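PDB 3CTW: RcdA from Caulobacter vibrioides, which belongs to the DUF1465 family and probably acts through protein binding in the regulated degradation of the cell-cycle regulator CtrA. Local coordinates for residues M34-E39 / M123-R128; M75-W80 / R131-V136. One frame throughout, in Å; residues are numbered along the deposited sequence.

Contact 1. Residues M34-E39 / M123-R128. With EDO (1,2-ethanediol), chain G.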
ATOM      1  N   MET A  34       7.983  -6.623  -8.969  1.00  2.00           N
ATOM      2  CA  MET A  34       7.328  -6.033 -10.112  1.00  2.00           C
ATOM      3  C   MET A  34       7.108  -7.032 -11.224  1.00  2.00           C
ATOM      4  O   MET A  34       6.106  -6.955 -11.935  1.00  2.00           O
ATOM      5  CB  MET A  34       8.124  -4.832 -10.609  1.00  2.00           C
ATOM      6  CG  MET A  34       8.330  -3.785  -9.525  1.00  2.44           C
ATOM      7  SD  MET A  34       6.793  -3.006  -8.947  1.00  4.59           S
ATOM      8  CE  MET A  34       6.438  -1.902 -10.308  1.00  5.26           C
ATOM      9  N   GLN A  35       8.036  -7.977 -11.371  1.00  2.00           N
ATOM     10  CA  GLN A  35       7.920  -9.023 -12.394  1.00  2.00           C
ATOM     11  C   GLN A  35       6.819 -10.032 -12.050  1.00  2.00           C
ATOM     12  O   GLN A  35       6.089 -10.514 -12.927  1.00  2.00           O
ATOM     13  CB  GLN A  35       9.255  -9.736 -12.582  1.00  2.00           C
ATOM     14  CG  GLN A  35       9.232 -10.730 -13.731  1.00  2.00           C
ATOM     15  CD  GLN A  35      10.528 -11.430 -13.940  1.00  2.00           C
ATOM     16  OE1 GLN A  35      10.553 -12.615 -14.250  1.00  2.00           O
ATOM     17  NE2 GLN A  35      11.629 -10.701 -13.793  1.00  2.00           N
ATOM     18  N   LEU A  36       6.692 -10.313 -10.757  1.00  2.00           N
ATOM     19  CA  LEU A  36       5.676 -11.234 -10.286  1.00  2.00           C
ATOM     20  C   LEU A  36       4.272 -10.690 -10.525  1.00  2.00           C
ATOM     21  O   LEU A  36       3.377 -11.423 -10.944  1.00  2.00           O
ATOM     22  CB  LEU A  36       5.880 -11.557  -8.804  1.00  2.00           C
ATOM     23  CG  LEU A  36       5.652 -13.027  -8.435  1.00  2.00           C
ATOM     24  CD1 LEU A  36       6.319 -13.298  -7.103  1.00  2.20           C
ATOM     25  CD2 LEU A  36       4.174 -13.405  -8.397  1.00  2.43           C
ATOM     26  N   VAL A  37       4.110  -9.393 -10.286  1.00  2.23           N
ATOM     27  CA  VAL A  37       2.859  -8.713 -10.490  1.00  2.73           C
ATOM     28  C   VAL A  37       2.507  -8.672 -11.976  1.00  3.35           C
ATOM     29  O   VAL A  37       1.330  -8.825 -12.345  1.00  3.72           O
ATOM     30  CB  VAL A  37       2.910  -7.290  -9.893  1.00  2.66           C
ATOM     31  CG1 VAL A  37       1.720  -6.460 -10.347  1.00  2.77           C
ATOM     32  CG2 VAL A  37       2.959  -7.364  -8.364  1.00  3.34           C
ATOM     33  N   GLU A  38       3.514  -8.484 -12.827  1.00  3.72           N
ATOM     34  CA  GLU A  38       3.273  -8.434 -14.265  1.00  4.26           C
ATOM     35  C   GLU A  38       2.887  -9.805 -14.814  1.00  4.22           C
ATOM     36  O   GLU A  38       1.994  -9.910 -15.652  1.00  4.68           O
ATOM     37  CB  GLU A  38       4.464  -7.868 -15.040  1.00  4.43           C
ATOM     38  CG  GLU A  38       4.066  -7.418 -16.437  1.00  6.39           C
ATOM     39  CD  GLU A  38       5.210  -6.783 -17.190  1.00  8.86           C
ATOM     40  OE1 GLU A  38       6.337  -7.318 -17.090  1.00 10.26           O
ATOM     41  OE2 GLU A  38       4.977  -5.761 -17.875  1.00  8.99           O
ATOM     42  N   GLU A  39       3.528 -10.854 -14.305  1.00  3.89           N
ATOM     43  CA  GLU A  39       3.220 -12.214 -14.740  1.00  3.55           C
ATOM     44  C   GLU A  39       1.867 -12.715 -14.205  1.00  3.62           C
ATOM     45  O   GLU A  39       1.234 -13.584 -14.812  1.00  3.53           O
ATOM     46  CB  GLU A  39       4.339 -13.181 -14.347  1.00  3.24           C
ATOM     47  CG  GLU A  39       5.631 -13.009 -15.107  1.00  2.50           C
ATOM     48  CD  GLU A  39       6.640 -14.108 -14.784  1.00  2.47           C
ATOM     49  OE1 GLU A  39       7.804 -13.774 -14.469  1.00  2.00           O
ATOM     50  OE2 GLU A  39       6.263 -15.306 -14.822  1.00  2.46           O
ATOM     51  N   MET A 123      -0.485 -22.303  -9.217  1.00  7.16           N
ATOM     52  CA  MET A 123       0.292 -22.904  -8.163  1.00  6.60           C
ATOM     53  C   MET A 123       1.714 -22.345  -8.109  1.00  5.74           C
ATOM     54  O   MET A 123       2.232 -22.108  -7.023  1.00  5.59           O
ATOM     55  CB  MET A 123       0.308 -24.419  -8.310  1.00  6.84           C
ATOM     56  CG  MET A 123       0.733 -25.112  -7.050  1.00  8.39           C
ATOM     57  SD  MET A 123      -0.613 -25.159  -5.848  1.00 11.25           S
ATOM     58  CE  MET A 123      -1.561 -26.542  -6.492  1.00 10.57           C
ATOM     59  N   ASN A 124       2.321 -22.110  -9.278  1.00  4.79           N
ATOM     60  CA  ASN A 124       3.683 -21.560  -9.364  1.00  3.82           C
ATOM     61  C   ASN A 124       3.778 -20.132  -8.820  1.00  3.31           C
ATOM     62  O   ASN A 124       4.643 -19.817  -8.002  1.00  3.00           O
ATOM     63  CB  ASN A 124       4.188 -21.557 -10.812  1.00  4.00           C
ATOM     64  CG  ASN A 124       4.479 -22.946 -11.356  1.00  3.94           C
ATOM     65  OD1 ASN A 124       4.683 -23.895 -10.600  1.00  3.51           O
ATOM     66  ND2 ASN A 124       4.525 -23.059 -12.688  1.00  3.38           N
ATOM     67  N   LEU A 125       2.877 -19.268  -9.289  1.00  2.87           N
ATOM     68  CA  LEU A 125       2.842 -17.861  -8.891  1.00  2.11           C
ATOM     69  C   LEU A 125       2.548 -17.708  -7.410  1.00  2.00           C
ATOM     70  O   LEU A 125       3.004 -16.763  -6.778  1.00  2.00           O
ATOM     71  CB  LEU A 125       1.783 -17.099  -9.691  1.00  2.00           C
ATOM     72  CG  LEU A 125       1.965 -16.972 -11.193  1.00  2.01           C
ATOM     73  CD1 LEU A 125       0.675 -16.511 -11.808  1.00  2.98           C
ATOM     74  CD2 LEU A 125       3.087 -16.026 -11.534  1.00  2.21           C
ATOM     75  N   LEU A 126       1.788 -18.642  -6.857  1.00  2.00           N
ATOM     76  CA  LEU A 126       1.483 -18.631  -5.441  1.00  2.00           C
ATOM     77  C   LEU A 126       2.707 -18.978  -4.599  1.00  2.00           C
ATOM     78  O   LEU A 126       2.935 -18.390  -3.541  1.00  2.00           O
ATOM     79  CB  LEU A 126       0.338 -19.598  -5.153  1.00  2.00           C
ATOM     80  CG  LEU A 126      -0.438 -19.437  -3.851  1.00  2.00           C
ATOM     81  CD1 LEU A 126      -1.074 -18.056  -3.671  1.00  2.00           C
ATOM     82  CD2 LEU A 126      -1.522 -20.504  -3.825  1.00  2.00           C
ATOM     83  N   GLN A 127       3.512 -19.910  -5.103  1.00  2.00           N
ATOM     84  CA  GLN A 127       4.742 -20.321  -4.436  1.00  2.00           C
ATOM     85  C   GLN A 127       5.836 -19.258  -4.550  1.00  2.00           C
ATOM     86  O   GLN A 127       6.650 -19.100  -3.648  1.00  2.00           O
ATOM     87  CB  GLN A 127       5.228 -21.655  -5.000  1.00  2.00           C
ATOM     88  CG  GLN A 127       4.332 -22.828  -4.652  1.00  2.00           C
ATOM     89  CD  GLN A 127       4.760 -24.111  -5.332  1.00  2.31           C
ATOM     90  OE1 GLN A 127       3.964 -24.774  -5.991  1.00  3.31           O
ATOM     91  NE2 GLN A 127       6.028 -24.465  -5.179  1.00  2.82           N
ATOM     92  N   ARG A 128       5.833 -18.523  -5.660  1.00  2.00           N
ATOM     93  CA  ARG A 128       6.794 -17.434  -5.876  1.00  2.00           C
ATOM     94  C   ARG A 128       6.448 -16.259  -4.978  1.00  2.00           C
ATOM     95  O   ARG A 128       7.348 -15.618  -4.409  1.00  2.00           O
ATOM     96  CB  ARG A 128       6.832 -16.974  -7.347  1.00  2.00           C
ATOM     97  CG  ARG A 128       7.349 -18.014  -8.336  1.00  2.00           C
ATOM     98  CD  ARG A 128       7.022 -17.624  -9.781  1.00  2.00           C
ATOM     99  NE  ARG A 128       7.676 -16.388 -10.212  1.00  2.00           N
ATOM    100  CZ  ARG A 128       7.403 -15.751 -11.355  1.00  2.00           C
ATOM    101  NH1 ARG A 128       6.493 -16.218 -12.192  1.00  2.00           N
ATOM    102  NH2 ARG A 128       8.040 -14.635 -11.668  1.00  2.00           N
TER
HETATM  103  C1  EDO G 174       3.585 -19.217 -13.308  1.00 29.03           C
HETATM  104  O1  EDO G 174       4.982 -19.251 -12.948  1.00 29.38           O
HETATM  105  C2  EDO G 174       3.329 -19.714 -14.732  1.00 28.36           C
HETATM  106  O2  EDO G 174       2.921 -18.614 -15.559  1.00 25.48           O

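Contact 2. Residues M75-W80 / R131-V136. With EDO (1,2-ethanediol), chain D.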
ATOM      1  N   MET A  75      -0.271  -7.051  -3.603  1.00  3.54           N
ATOM      2  CA  MET A  75      -0.619  -5.663  -3.331  1.00  3.42           C
ATOM      3  C   MET A  75       0.195  -5.124  -2.163  1.00  3.27           C
ATOM      4  O   MET A  75       0.703  -4.018  -2.244  1.00  3.12           O
ATOM      5  CB  MET A  75      -2.117  -5.526  -3.048  1.00  3.80           C
ATOM      6  CG  MET A  75      -2.627  -4.092  -2.854  1.00  4.34           C
ATOM      7  SD  MET A  75      -2.446  -3.474  -1.165  1.00  6.12           S
ATOM      8  CE  MET A  75      -3.736  -4.371  -0.291  1.00  4.53           C
ATOM      9  N   GLN A  76       0.323  -5.921  -1.096  1.00  3.03           N
ATOM     10  CA  GLN A  76       1.130  -5.570   0.071  1.00  2.67           C
ATOM     11  C   GLN A  76       2.601  -5.377  -0.283  1.00  2.22           C
ATOM     12  O   GLN A  76       3.256  -4.448   0.197  1.00  2.36           O
ATOM     13  CB  GLN A  76       1.005  -6.653   1.153  1.00  2.98           C
ATOM     14  CG  GLN A  76       0.052  -6.330   2.291  1.00  4.13           C
ATOM     15  CD  GLN A  76      -1.399  -6.379   1.868  1.00  6.10           C
ATOM     16  OE1 GLN A  76      -1.711  -6.787   0.750  1.00  7.27           O
ATOM     17  NE2 GLN A  76      -2.298  -5.957   2.760  1.00  6.43           N
ATOM     18  N   VAL A  77       3.109  -6.262  -1.130  1.00  2.00           N
ATOM     19  CA  VAL A  77       4.511  -6.245  -1.504  1.00  2.00           C
ATOM     20  C   VAL A  77       4.804  -5.067  -2.428  1.00  2.00           C
ATOM     21  O   VAL A  77       5.761  -4.314  -2.207  1.00  2.00           O
ATOM     22  CB  VAL A  77       4.935  -7.573  -2.155  1.00  2.00           C
ATOM     23  CG1 VAL A  77       6.372  -7.493  -2.594  1.00  2.00           C
ATOM     24  CG2 VAL A  77       4.756  -8.719  -1.173  1.00  2.00           C
ATOM     25  N   ALA A  78       3.945  -4.886  -3.431  1.00  2.00           N
ATOM     26  CA  ALA A  78       4.024  -3.745  -4.327  1.00  2.00           C
ATOM     27  C   ALA A  78       3.990  -2.421  -3.558  1.00  2.00           C
ATOM     28  O   ALA A  78       4.824  -1.546  -3.780  1.00  2.00           O
ATOM     29  CB  ALA A  78       2.904  -3.806  -5.334  1.00  2.00           C
ATOM     30  N   SER A  79       3.048  -2.304  -2.621  1.00  2.00           N
ATOM     31  CA  SER A  79       2.902  -1.117  -1.789  1.00  2.00           C
ATOM     32  C   SER A  79       4.133  -0.878  -0.919  1.00  2.00           C
ATOM     33  O   SER A  79       4.542   0.266  -0.713  1.00  2.00           O
ATOM     34  CB  SER A  79       1.658  -1.235  -0.908  1.00  2.00           C
ATOM     35  OG  SER A  79       0.491  -1.425  -1.681  1.00  2.00           O
ATOM     36  N   TRP A  80       4.730  -1.962  -0.435  1.00  2.00           N
ATOM     37  CA  TRP A  80       5.881  -1.874   0.438  1.00  2.00           C
ATOM     38  C   TRP A  80       7.097  -1.371  -0.346  1.00  2.00           C
ATOM     39  O   TRP A  80       7.774  -0.428   0.069  1.00  2.00           O
ATOM     40  CB  TRP A  80       6.154  -3.243   1.072  1.00  2.00           C
ATOM     41  CG  TRP A  80       7.140  -3.172   2.190  1.00  2.00           C
ATOM     42  CD1 TRP A  80       6.861  -2.994   3.503  1.00  2.00           C
ATOM     43  CD2 TRP A  80       8.572  -3.256   2.090  1.00  2.08           C
ATOM     44  NE1 TRP A  80       8.023  -2.966   4.234  1.00  2.30           N
ATOM     45  CE2 TRP A  80       9.088  -3.123   3.388  1.00  2.34           C
ATOM     46  CE3 TRP A  80       9.463  -3.433   1.027  1.00  2.66           C
ATOM     47  CZ2 TRP A  80      10.457  -3.164   3.658  1.00  3.31           C
ATOM     48  CZ3 TRP A  80      10.825  -3.475   1.293  1.00  2.75           C
ATOM     49  CH2 TRP A  80      11.309  -3.343   2.598  1.00  3.55           C
ATOM     50  N   ARG A 131       7.524 -16.823  -1.350  1.00  2.00           N
ATOM     51  CA  ARG A 131       8.964 -16.632  -1.191  1.00  2.00           C
ATOM     52  C   ARG A 131       9.342 -15.161  -1.268  1.00  2.14           C
ATOM     53  O   ARG A 131      10.297 -14.719  -0.628  1.00  2.02           O
ATOM     54  CB  ARG A 131       9.741 -17.452  -2.229  1.00  2.00           C
ATOM     55  CG  ARG A 131      10.018 -18.842  -1.765  1.00  2.00           C
ATOM     56  CD  ARG A 131      10.986 -19.540  -2.693  1.00  2.00           C
ATOM     57  NE  ARG A 131      10.298 -20.257  -3.759  1.00  2.00           N
ATOM     58  CZ  ARG A 131      10.076 -19.771  -4.977  1.00  2.00           C
ATOM     59  NH1 ARG A 131      10.490 -18.550  -5.315  1.00  2.00           N
ATOM     60  NH2 ARG A 131       9.439 -20.516  -5.866  1.00  2.00           N
ATOM     61  N   LEU A 132       8.556 -14.410  -2.029  1.00  2.88           N
ATOM     62  CA  LEU A 132       8.746 -12.972  -2.146  1.00  3.65           C
ATOM     63  C   LEU A 132       8.277 -12.251  -0.878  1.00  4.26           C
ATOM     64  O   LEU A 132       8.908 -11.286  -0.441  1.00  4.32           O
ATOM     65  CB  LEU A 132       8.009 -12.441  -3.378  1.00  3.27           C
ATOM     66  CG  LEU A 132       7.931 -10.913  -3.559  1.00  3.12           C
ATOM     67  CD1 LEU A 132       9.297 -10.288  -3.815  1.00  2.35           C
ATOM     68  CD2 LEU A 132       6.970 -10.584  -4.681  1.00  3.89           C
ATOM     69  N   TYR A 133       7.196 -12.757  -0.291  1.00  4.96           N
ATOM     70  CA  TYR A 133       6.591 -12.147   0.874  1.00  5.73           C
ATOM     71  C   TYR A 133       7.501 -12.162   2.099  1.00  6.68           C
ATOM     72  O   TYR A 133       7.739 -11.121   2.716  1.00  6.74           O
ATOM     73  CB  TYR A 133       5.267 -12.835   1.201  1.00  5.52           C
ATOM     74  CG  TYR A 133       4.495 -12.145   2.293  1.00  5.89           C
ATOM     75  CD1 TYR A 133       3.714 -11.026   2.015  1.00  6.22           C
ATOM     76  CD2 TYR A 133       4.548 -12.605   3.610  1.00  6.04           C
ATOM     77  CE1 TYR A 133       3.011 -10.380   3.017  1.00  7.22           C
ATOM     78  CE2 TYR A 133       3.848 -11.967   4.614  1.00  6.48           C
ATOM     79  CZ  TYR A 133       3.080 -10.855   4.312  1.00  6.92           C
ATOM     80  OH  TYR A 133       2.373 -10.208   5.299  1.00  7.12           O
ATOM     81  N   GLU A 134       8.006 -13.343   2.442  1.00  7.68           N
ATOM     82  CA  GLU A 134       8.888 -13.492   3.591  1.00  8.69           C
ATOM     83  C   GLU A 134      10.263 -12.888   3.331  1.00  8.97           C
ATOM     84  O   GLU A 134      10.965 -12.491   4.258  1.00  9.13           O
ATOM     85  CB  GLU A 134       8.999 -14.958   4.023  1.00  8.83           C
ATOM     86  CG  GLU A 134       9.275 -15.950   2.904  1.00 10.22           C
ATOM     87  CD  GLU A 134       9.036 -17.395   3.332  1.00 12.39           C
ATOM     88  OE1 GLU A 134       8.803 -17.632   4.540  1.00 13.75           O
ATOM     89  OE2 GLU A 134       9.082 -18.299   2.466  1.00 12.61           O
ATOM     90  N   ARG A 135      10.625 -12.799   2.059  1.00  9.56           N
ATOM     91  CA  ARG A 135      11.851 -12.128   1.641  1.00 10.15           C
ATOM     92  C   ARG A 135      11.726 -10.643   1.946  1.00 10.48           C
ATOM     93  O   ARG A 135      12.697  -9.993   2.326  1.00 10.56           O
ATOM     94  CB  ARG A 135      12.050 -12.311   0.140  1.00 10.36           C
ATOM     95  CG  ARG A 135      13.455 -12.097  -0.338  1.00 10.37           C
ATOM     96  CD  ARG A 135      14.204 -13.420  -0.466  1.00 11.46           C
ATOM     97  NE  ARG A 135      13.476 -14.448  -1.221  1.00 12.00           N
ATOM     98  CZ  ARG A 135      13.314 -14.461  -2.548  1.00 12.64           C
ATOM     99  NH1 ARG A 135      13.821 -13.498  -3.302  1.00 12.53           N
ATOM    100  NH2 ARG A 135      12.641 -15.447  -3.130  1.00 12.23           N
ATOM    101  N   VAL A 136      10.523 -10.107   1.767  1.00 10.97           N
ATOM    102  CA  VAL A 136      10.245  -8.716   2.095  1.00 11.71           C
ATOM    103  C   VAL A 136      10.060  -8.527   3.603  1.00 12.27           C
ATOM    104  O   VAL A 136      10.561  -7.560   4.179  1.00 12.29           O
ATOM    105  CB  VAL A 136       9.022  -8.183   1.320  1.00 11.82           C
ATOM    106  CG1 VAL A 136       8.543  -6.853   1.892  1.00 11.55           C
ATOM    107  CG2 VAL A 136       9.369  -8.040  -0.161  1.00 11.62           C
TER
HETATM  108  C1  EDO D 171       1.422  -2.736   3.686  1.00 41.55           C
HETATM  109  O1  EDO D 171       2.453  -3.710   3.477  1.00 43.54           O
HETATM  110  C2  EDO D 171       1.716  -1.530   2.809  1.00 40.26           C
HETATM  111  O2  EDO D 171       3.060  -1.084   3.026  1.00 39.13           O

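Contact 1. Residues M34-E39 / M123-R128
With CG beside the backbone N and a bend at its third side-chain torsion (chi3 64°), Arg128 swings its guanidinium group across the gap to Glu39. The glutamate also starts with CG beside its backbone N, but then runs extended, which presents the carboxylate to the arginine. Their meeting is a two-pronged, end-on salt bridge: Arg128 NH1 donates to Glu39 OE2 at 2.8 Å, and Arg128 NH2 donates to Glu39 OE1 at 2.9 Å. Both acceptors lie close to the guanidinium plane, yet the nitrogens come from above the carboxylate plane, and the two flat groups are turned 49° from coplanar. Two bonds on two different atoms restrict rotation of both groups. A long, flexible arginine suits this place, because its apolar stem can stay beside leucine while its charge reaches Glu39. Leu36 does that packing: its CD1 lies 3.7 Å from Arg128 CB, and its CG lies over one guanidinium face, off centre. Deeper in the interface, Leu36 CD2 meets Leu125 CD2 at 4.2 Å, branched apolar ends suited to a buried seam. A 1,2-ethanediol molecule, probably from the crystallisation liquor, bonds weakly to Arg128 NH1. The two helical segments run nearly antiparallel (158°), joining helix 26-44 to helix 120-145, while Leu74 of helix 57-88 packs against Leu36 and Val37.

Contact 2. Residues M75-W80 / R131-V136
On the helical segment whose Val77 and Trp80 meet residues 131-136, the carbonyl oxygen of Met75 is gripped twice, by Ser79 OG at 2.7 Å and by Ser79 N at 2.9 Å. The two donors approach from opposite faces of the carbonyl plane. Serine suits this spot because its short hydroxyl can fold back onto the preceding turn and satisfy itself within its own helix; across the dimer interface, Ser79 packs on Ser79 of the second subunit. The contact between the segments is apolar. Val77 fills its centre with both branches: CG1 lies 3.8 Å from Leu132 CD2 and 3.9 Å from Val136 CG2, whereas CG2 turns to the Tyr133 ring, 4.1 Å from CD1. A beta-branched residue is apt here, since two methyls fixed close to the backbone can serve different neighbours at once. One turn on, Trp80 holds CG anti to the backbone N (chi1 -168°), which turns one indole face to Val136 CG1, with the methyl over the face but off its centre. That methyl stands 3.9 Å from the centroid of the six-membered ring and 23° off its normal, a CH-pi contact. The broad indole gives the small valine a flat bed, and its NE1 bonds weakly to Asp140 farther along helix 120-145. Thr29 and Glu32 of helix 26-44 also touch Leu132. Mostly buried aliphatic and aromatic side chains between helices, whose segments here run at 40° to each other, are characteristic of the hydrophobic core of an all-helical bundle.

Contacts 1 and 2 have centres about 11 Å apart and share helix 120-145, which meets helix 26-44 in contact 1 and helix 57-88 in contact 2. Along the chain their segments alternate: 34-39, 75-80, 123-128 and then 131-136. The last long helix thus ties both earlier ones into an elongated helical bundle. The contacts also touch directly, Leu36 CD1 lying 3.7 Å from Leu132 CD2, so the partly buried, salt-bridged contact 1 runs into the buried apolar core of contact 2. Both reach the second subunit, where Met92 of that subunit packs on Val37 and Ala78, so other faces of helices 26-44 and 57-88 lie against it.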